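Side-chain contacts in p800 reaction center core protein (Heliobacterium modesticaldum, PDB 5V8K), which forms the homodimeric core of a heliobacterial photosynthetic reaction centre, binding bacteriochlorophyll g pigments and a [4Fe-4S] cluster: residues A[340-345]-A[354-359]; A[358-363]-A[475-480]. All coordinates share one frame; numbering follows the deposited sequence.

Contact 1: residues A[340-345]-A[354-359]; sequences TIADIH and AHMTYI. With GBF (Bacteriochlorophyll g), chain X.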
loop_
_atom_site.group_PDB
_atom_site.type_symbol
_atom_site.label_atom_id
_atom_site.label_comp_id
_atom_site.label_asym_id
_atom_site.label_seq_id
_atom_site.Cartn_x
_atom_site.Cartn_y
_atom_site.Cartn_z
ATOM N N THR A 340 14.593 2.435 17.007
ATOM C CA THR A 340 13.275 1.803 17.007
ATOM C C THR A 340 13.360 0.409 17.600
ATOM O O THR A 340 12.534 0.026 18.435
ATOM C CB THR A 340 12.716 1.730 15.575
ATOM O OG1 THR A 340 12.450 3.040 15.083
ATOM C CG2 THR A 340 11.413 0.940 15.467
ATOM N N ILE A 341 14.359 -0.363 17.151
ATOM C CA ILE A 341 14.588 -1.718 17.649
ATOM C C ILE A 341 14.847 -1.685 19.146
ATOM O O ILE A 341 14.358 -2.535 19.886
ATOM C CB ILE A 341 15.744 -2.379 16.876
ATOM C CG1 ILE A 341 15.259 -2.738 15.476
ATOM C CG2 ILE A 341 16.273 -3.637 17.562
ATOM C CD1 ILE A 341 16.410 -3.185 14.592
ATOM N N ALA A 342 15.620 -0.696 19.604
ATOM C CA ALA A 342 15.883 -0.482 21.021
ATOM C C ALA A 342 14.597 -0.165 21.813
ATOM O O ALA A 342 14.350 -0.762 22.862
ATOM C CB ALA A 342 16.921 0.647 21.171
ATOM N N ASP A 343 13.780 0.789 21.334
ATOM C CA ASP A 343 12.508 1.118 21.984
ATOM C C ASP A 343 11.562 -0.083 22.013
ATOM O O ASP A 343 10.851 -0.296 22.993
ATOM C CB ASP A 343 11.840 2.300 21.266
ATOM C CG ASP A 343 12.390 3.652 21.675
ATOM O OD1 ASP A 343 12.746 3.816 22.866
ATOM O OD2 ASP A 343 12.487 4.552 20.789
ATOM N N ILE A 344 11.493 -0.841 20.923
ATOM C CA ILE A 344 10.569 -1.961 20.834
ATOM C C ILE A 344 10.890 -3.000 21.898
ATOM O O ILE A 344 9.993 -3.486 22.594
ATOM C CB ILE A 344 10.602 -2.576 19.429
ATOM C CG1 ILE A 344 9.820 -1.701 18.414
ATOM C CG2 ILE A 344 9.999 -3.998 19.410
ATOM C CD1 ILE A 344 10.051 -2.143 16.948
ATOM N N HIS A 345 12.189 -3.346 22.046
ATOM C CA HIS A 345 12.624 -4.495 22.821
ATOM C C HIS A 345 13.107 -4.115 24.210
ATOM O O HIS A 345 13.732 -4.941 24.882
ATOM C CB HIS A 345 13.725 -5.268 22.066
ATOM C CG HIS A 345 13.246 -5.914 20.808
ATOM N ND1 HIS A 345 13.295 -5.284 19.585
ATOM C CD2 HIS A 345 12.685 -7.122 20.580
ATOM C CE1 HIS A 345 12.787 -6.075 18.655
ATOM N NE2 HIS A 345 12.394 -7.191 19.234
ATOM N N ALA A 354 18.478 -7.034 23.609
ATOM C CA ALA A 354 18.393 -6.503 24.956
ATOM C C ALA A 354 19.490 -5.484 25.240
ATOM O O ALA A 354 20.615 -5.585 24.741
ATOM C CB ALA A 354 18.483 -7.629 25.978
ATOM N N HIS A 355 19.136 -4.479 26.033
ATOM C CA HIS A 355 20.086 -3.480 26.511
ATOM C C HIS A 355 20.845 -2.812 25.363
ATOM O O HIS A 355 22.066 -2.718 25.359
ATOM C CB HIS A 355 21.020 -4.131 27.522
ATOM C CG HIS A 355 20.275 -4.799 28.636
ATOM N ND1 HIS A 355 20.350 -6.154 28.884
ATOM C CD2 HIS A 355 19.391 -4.300 29.532
ATOM C CE1 HIS A 355 19.562 -6.456 29.901
ATOM N NE2 HIS A 355 18.974 -5.348 30.316
ATOM N N MET A 356 20.099 -2.348 24.362
ATOM C CA MET A 356 20.710 -1.537 23.330
ATOM C C MET A 356 20.891 -0.103 23.825
ATOM O O MET A 356 20.153 0.387 24.680
ATOM C CB MET A 356 19.860 -1.600 22.090
ATOM C CG MET A 356 19.763 -3.016 21.512
ATOM S SD MET A 356 18.581 -3.039 20.166
ATOM C CE MET A 356 19.311 -1.835 19.060
ATOM N N THR A 357 21.939 0.544 23.341
ATOM C CA THR A 357 22.131 1.966 23.590
ATOM C C THR A 357 21.312 2.783 22.604
ATOM O O THR A 357 21.190 2.425 21.431
ATOM C CB THR A 357 23.619 2.317 23.474
ATOM O OG1 THR A 357 24.324 1.661 24.532
ATOM C CG2 THR A 357 23.833 3.798 23.627
ATOM N N TYR A 358 20.736 3.880 23.101
ATOM C CA TYR A 358 20.054 4.853 22.257
ATOM C C TYR A 358 21.076 5.741 21.566
ATOM O O TYR A 358 22.028 6.205 22.204
ATOM C CB TYR A 358 19.121 5.739 23.076
ATOM C CG TYR A 358 17.805 6.055 22.381
ATOM C CD1 TYR A 358 16.806 5.106 22.314
ATOM C CD2 TYR A 358 17.559 7.299 21.812
ATOM C CE1 TYR A 358 15.594 5.375 21.716
ATOM C CE2 TYR A 358 16.336 7.582 21.208
ATOM C CZ TYR A 358 15.369 6.613 21.164
ATOM O OH TYR A 358 14.165 6.866 20.571
ATOM N N ILE A 359 20.914 5.939 20.263
ATOM C CA ILE A 359 21.786 6.854 19.540
ATOM C C ILE A 359 21.253 8.262 19.745
ATOM O O ILE A 359 20.104 8.568 19.404
ATOM C CB ILE A 359 21.873 6.498 18.050
ATOM C CG1 ILE A 359 22.503 5.116 17.892
ATOM C CG2 ILE A 359 22.701 7.545 17.329
ATOM C CD1 ILE A 359 22.427 4.585 16.513
HETATM MG MG GBF X . 22.929 -0.590 15.866
HETATM C CHA GBF X . 24.316 -1.828 18.827
HETATM C CHB GBF X . 25.053 1.938 16.006
HETATM C CHC GBF X . 21.898 0.069 12.664
HETATM C CHD GBF X . 21.033 -3.657 15.741
HETATM N NA GBF X . 24.433 -0.110 17.091
HETATM C C1A GBF X . 24.883 -0.591 18.245
HETATM C C2A GBF X . 25.977 0.110 19.015
HETATM C C3A GBF X . 25.958 1.417 18.243
HETATM C C4A GBF X . 25.101 1.055 17.043
HETATM C CMA GBF X . 25.349 2.558 19.078
HETATM C CAA GBF X . 27.406 -0.518 19.047
HETATM C CBA GBF X . 27.828 -1.010 17.678
HETATM C CGA GBF X . 29.226 -1.602 17.708
HETATM O O1A GBF X . 29.861 -1.697 18.754
HETATM O O2A GBF X . 29.789 -2.147 16.474
HETATM N NB GBF X . 23.385 0.872 14.537
HETATM C C1B GBF X . 24.270 1.852 14.743
HETATM C C2B GBF X . 24.248 2.700 13.624
HETATM C C3B GBF X . 23.375 2.152 12.696
HETATM C C4B GBF X . 22.883 0.979 13.294
HETATM C CMB GBF X . 25.031 3.973 13.482
HETATM C CAB GBF X . 23.020 2.701 11.362
HETATM C CBB GBF X . 23.321 3.881 10.824
HETATM N NC GBF X . 21.720 -1.575 14.546
HETATM C C1C GBF X . 21.419 -1.177 13.311
HETATM C C2C GBF X . 20.511 -1.898 12.392
HETATM C C3C GBF X . 20.386 -2.945 13.419
HETATM C C4C GBF X . 21.026 -2.722 14.614
HETATM C CMC GBF X . 19.222 -1.056 12.255
HETATM C CAC GBF X . 19.556 -4.169 13.259
HETATM C CBC GBF X . 18.819 -4.432 11.971
HETATM N ND GBF X . 22.732 -2.340 16.832
HETATM C C1D GBF X . 21.942 -3.402 16.880
HETATM C C2D GBF X . 21.919 -4.390 18.155
HETATM C C3D GBF X . 22.894 -3.613 18.749
HETATM C C4D GBF X . 23.376 -2.480 18.050
HETATM C CMD GBF X . 21.197 -5.636 18.578
HETATM C CAD GBF X . 23.759 -3.815 19.941
HETATM O OBD GBF X . 23.580 -4.469 21.020
HETATM C CBD GBF X . 24.659 -2.637 20.030
HETATM C CGD GBF X . 24.466 -1.837 21.277
HETATM O O1D GBF X . 23.526 -1.074 21.465
HETATM O O2D GBF X . 25.452 -1.924 22.305
HETATM C CED GBF X . 25.095 -1.435 23.592
#
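D343 and Y358 join the last turn of helix 311-344, a helix with a predicted membrane span, to the extended chain that returns beside it: the end of a helix packed against the loop that follows, in a PsaA/PsaB-type reaction centre. Y358 OH donates to D343 OD2 at 2.9 Å, reaching it from the syn side and slightly out of the carboxylate plane. D343 CG lies beside its backbone N, anti to the carbonyl carbon (chi1 -81°), which carries the acid to the edge of the tyrosine ring, near CE1, with the two planes 51° apart. S466 OG also bonds OD2, and A471 N bonds OD1, which fixes the carboxylate's rotation. An alanine here would probably leave Y358 OH, S466 OG and A471 N without their carboxylate partner and open a gap at the ring edge. Apolar packing continues at A342 and I341: M356 CB meets A342 CB at 3.8 Å, and M356 SD lies 3.5 Å from I341 CG2. A bend at the third torsion of M356 brings CE to 3.8 Å from C1D of the bacteriochlorophyll, wedging this methionine between helix and pigment. I341 CD1 touches the same pigment at CAC, 3.6 Å away. The backbone also binds it: T357 N donates to bacteriochlorophyll O1D at 2.9 Å, N-H...O angle 165°.

Contact 2: residues A[358-363]-A[475-480]; sequences YINIGT and NDIYQA. With GBF (Bacteriochlorophyll g), chain Z.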
loop_
_atom_site.group_PDB
_atom_site.type_symbol
_atom_site.label_atom_id
_atom_site.label_comp_id
_atom_site.label_asym_id
_atom_site.label_seq_id
_atom_site.Cartn_x
_atom_site.Cartn_y
_atom_site.Cartn_z
ATOM N N TYR A 358 20.736 3.880 23.101
ATOM C CA TYR A 358 20.054 4.853 22.257
ATOM C C TYR A 358 21.076 5.741 21.566
ATOM O O TYR A 358 22.028 6.205 22.204
ATOM C CB TYR A 358 19.121 5.739 23.076
ATOM C CG TYR A 358 17.805 6.055 22.381
ATOM C CD1 TYR A 358 16.806 5.106 22.314
ATOM C CD2 TYR A 358 17.559 7.299 21.812
ATOM C CE1 TYR A 358 15.594 5.375 21.716
ATOM C CE2 TYR A 358 16.336 7.582 21.208
ATOM C CZ TYR A 358 15.369 6.613 21.164
ATOM O OH TYR A 358 14.165 6.866 20.571
ATOM N N ILE A 359 20.914 5.939 20.263
ATOM C CA ILE A 359 21.786 6.854 19.540
ATOM C C ILE A 359 21.253 8.262 19.745
ATOM O O ILE A 359 20.104 8.568 19.404
ATOM C CB ILE A 359 21.873 6.498 18.050
ATOM C CG1 ILE A 359 22.503 5.116 17.892
ATOM C CG2 ILE A 359 22.701 7.545 17.329
ATOM C CD1 ILE A 359 22.427 4.585 16.513
ATOM N N ASN A 360 22.093 9.128 20.284
ATOM C CA ASN A 360 21.707 10.461 20.723
ATOM C C ASN A 360 22.710 11.460 20.183
ATOM O O ASN A 360 23.825 11.550 20.689
ATOM C CB ASN A 360 21.660 10.551 22.244
ATOM C CG ASN A 360 21.152 11.877 22.713
ATOM O OD1 ASN A 360 20.504 12.593 21.961
ATOM N ND2 ASN A 360 21.426 12.214 23.962
ATOM N N ILE A 361 22.292 12.216 19.189
ATOM C CA ILE A 361 23.095 13.221 18.508
ATOM C C ILE A 361 22.280 14.507 18.448
ATOM O O ILE A 361 21.098 14.467 18.105
ATOM C CB ILE A 361 23.439 12.774 17.068
ATOM C CG1 ILE A 361 24.132 11.406 17.059
ATOM C CG2 ILE A 361 24.305 13.815 16.412
ATOM C CD1 ILE A 361 24.392 10.868 15.651
ATOM N N GLY A 362 22.928 15.645 18.697
ATOM C CA GLY A 362 22.297 16.944 18.579
ATOM C C GLY A 362 22.453 17.552 17.197
ATOM O O GLY A 362 22.818 16.884 16.229
ATOM N N THR A 363 22.200 18.869 17.131
ATOM C CA THR A 363 22.223 19.645 15.889
ATOM C C THR A 363 23.073 20.903 16.079
ATOM O O THR A 363 22.586 22.031 15.954
ATOM C CB THR A 363 20.800 20.007 15.473
ATOM O OG1 THR A 363 20.178 20.824 16.481
ATOM C CG2 THR A 363 19.968 18.732 15.270
ATOM N N ASN A 475 13.952 7.521 28.826
ATOM C CA ASN A 475 13.106 8.670 29.131
ATOM C C ASN A 475 13.915 9.932 29.378
ATOM O O ASN A 475 13.475 11.027 29.030
ATOM C CB ASN A 475 12.234 8.362 30.343
ATOM C CG ASN A 475 11.214 9.450 30.609
ATOM O OD1 ASN A 475 11.289 10.149 31.609
ATOM N ND2 ASN A 475 10.304 9.637 29.675
ATOM N N ASP A 476 15.102 9.800 29.946
ATOM C CA ASP A 476 15.935 10.970 30.211
ATOM C C ASP A 476 16.257 11.730 28.935
ATOM O O ASP A 476 16.340 12.965 28.944
ATOM C CB ASP A 476 17.229 10.537 30.934
ATOM C CG ASP A 476 18.000 9.424 30.190
ATOM O OD1 ASP A 476 17.381 8.541 29.537
ATOM O OD2 ASP A 476 19.257 9.420 30.268
ATOM N N ILE A 477 16.434 11.008 27.821
ATOM C CA ILE A 477 16.786 11.647 26.560
ATOM C C ILE A 477 15.594 12.431 26.031
ATOM O O ILE A 477 15.731 13.558 25.530
ATOM C CB ILE A 477 17.260 10.587 25.552
ATOM C CG1 ILE A 477 18.601 10.003 26.002
ATOM C CG2 ILE A 477 17.392 11.171 24.154
ATOM C CD1 ILE A 477 18.963 8.685 25.294
ATOM N N TYR A 478 14.412 11.834 26.114
ATOM C CA TYR A 478 13.180 12.534 25.762
ATOM C C TYR A 478 12.992 13.797 26.607
ATOM O O TYR A 478 12.707 14.871 26.069
ATOM C CB TYR A 478 11.984 11.604 25.926
ATOM C CG TYR A 478 10.700 12.349 25.829
ATOM C CD1 TYR A 478 10.331 12.989 24.661
ATOM C CD2 TYR A 478 9.881 12.471 26.927
ATOM C CE1 TYR A 478 9.133 13.720 24.592
ATOM C CE2 TYR A 478 8.697 13.161 26.863
ATOM C CZ TYR A 478 8.332 13.789 25.694
ATOM O OH TYR A 478 7.157 14.504 25.641
ATOM N N GLN A 479 13.175 13.695 27.932
ATOM C CA GLN A 479 12.909 14.832 28.820
ATOM C C GLN A 479 13.874 15.979 28.567
ATOM O O GLN A 479 13.478 17.145 28.596
ATOM C CB GLN A 479 12.983 14.405 30.281
ATOM C CG GLN A 479 11.917 13.405 30.711
ATOM C CD GLN A 479 10.520 14.003 30.711
ATOM O OE1 GLN A 479 10.352 15.222 30.865
ATOM N NE2 GLN A 479 9.503 13.149 30.534
ATOM N N ALA A 480 15.144 15.677 28.315
ATOM C CA ALA A 480 16.085 16.749 27.999
ATOM C C ALA A 480 15.703 17.416 26.687
ATOM O O ALA A 480 15.787 18.642 26.560
ATOM C CB ALA A 480 17.519 16.211 27.931
HETATM MG MG GBF Z . 24.101 17.128 7.738
HETATM C CHA GBF Z . 22.891 19.586 9.871
HETATM C CHB GBF Z . 22.014 18.027 5.388
HETATM C CHC GBF Z . 25.866 14.958 5.684
HETATM C CHD GBF Z . 26.560 16.462 10.286
HETATM N NA GBF Z . 22.724 18.500 7.645
HETATM C C1A GBF Z . 22.359 19.501 8.463
HETATM C C2A GBF Z . 21.028 20.112 8.178
HETATM C C3A GBF Z . 20.955 19.792 6.697
HETATM C C4A GBF Z . 21.949 18.682 6.573
HETATM C CMA GBF Z . 19.533 19.371 6.313
HETATM C CAA GBF Z . 20.848 21.615 8.449
HETATM C CBA GBF Z . 22.043 22.419 7.941
HETATM C CGA GBF Z . 21.969 23.834 8.465
HETATM O O1A GBF Z . 21.701 24.079 9.630
HETATM O O2A GBF Z . 22.489 24.909 7.644
HETATM N NB GBF Z . 23.921 16.546 5.795
HETATM C C1B GBF Z . 23.013 17.032 4.941
HETATM C C2B GBF Z . 23.206 16.474 3.689
HETATM C C3B GBF Z . 24.312 15.627 3.811
HETATM C C4B GBF Z . 24.717 15.702 5.146
HETATM C CMB GBF Z . 22.356 16.808 2.489
HETATM C CAB GBF Z . 24.987 14.791 2.791
HETATM C CBB GBF Z . 24.785 14.793 1.501
HETATM N NC GBF Z . 25.798 16.026 7.950
HETATM C C1C GBF Z . 26.336 15.199 7.061
HETATM C C2C GBF Z . 27.494 14.312 7.318
HETATM C C3C GBF Z . 27.605 14.880 8.651
HETATM C C4C GBF Z . 26.638 15.802 8.989
HETATM C CMC GBF Z . 26.930 12.905 7.362
HETATM C CAC GBF Z . 28.648 14.454 9.619
HETATM C CBC GBF Z . 29.712 13.438 9.263
HETATM N ND GBF Z . 24.723 17.817 9.520
HETATM C C1D GBF Z . 25.549 17.480 10.503
HETATM C C2D GBF Z . 25.479 18.147 11.960
HETATM C C3D GBF Z . 24.388 18.902 11.519
HETATM C C4D GBF Z . 23.962 18.752 10.173
HETATM C CMD GBF Z . 26.240 17.972 13.235
HETATM C CAD GBF Z . 23.444 19.854 12.136
HETATM O OBD GBF Z . 23.416 20.505 13.236
HETATM C CBD GBF Z . 22.466 20.290 11.100
HETATM C CGD GBF Z . 21.081 19.883 11.482
HETATM O O1D GBF Z . 20.754 18.731 11.692
HETATM O O2D GBF Z . 20.074 20.879 11.645
HETATM C CED GBF Z . 18.823 20.429 12.171
HETATM C C1 GBF Z . 22.747 26.171 8.244
HETATM C C2 GBF Z . 22.743 27.281 7.211
HETATM C C3 GBF Z . 23.836 27.613 6.507
HETATM C C4 GBF Z . 25.143 26.901 6.684
HETATM C C5 GBF Z . 23.742 28.727 5.500
#
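Y358 OH is gripped by W463 NE1 as well as by D343 OD2, and with its hydroxyl so held the tyrosine offers its other end, CB and the adjoining ring carbons, to I477. The motif is an extended loop laid against the first turn of helix 475-488, and within the two segments I477 alone makes the contact from the helix side. Its CD1 approaches Y358 CB to 3.7 Å and Y358 CD2 to 4.0 Å, coming obliquely at the ring. Y474, just before the helix, meets the same ring with planes about 40° apart. Further along the loop, T363 belongs to a bacteriochlorophyll pocket and stands at the N-cap position before helix 364-370, though its side chain makes no capping bond; OG1 bonds the D367 side chain instead. The two branches of I477 divide the work: while CG1 carries CD1 to the tyrosine, CG2 lies 4.1 Å from N360 OD1. N360 CG is anti to its own nitrogen (chi1 -175°), which extends the amide alongside the isoleucine, and the two side chains run antiparallel, side by side. Towards I477 the amide meets carbon: N360 ND2 is 4.1 Å from I477 CG1.

Contacts 1 and 2 are consecutive uses of one loop, that between helices 311-344 and 364-370, with centres 13 Å apart and Y358 and I359 in common. Contact 1 is the more buried: all five touching residues are enclosed, and the two sides together bury 298 Å², against 148 Å² for contact 2, where N360 is exposed and I477 partly so. Their chemistry follows: the more buried contact combines a carboxylate acceptor with an apolar patch of M356 with A342 and I341, whereas the more exposed one is van der Waals packing on an isoleucine. Y358 spans both, its hydroxyl end serving 340-345 and its CB end 475-480. Segment 354-359 lies on one bacteriochlorophyll g; 358-363 shares it through I359 and runs on to a second at T363.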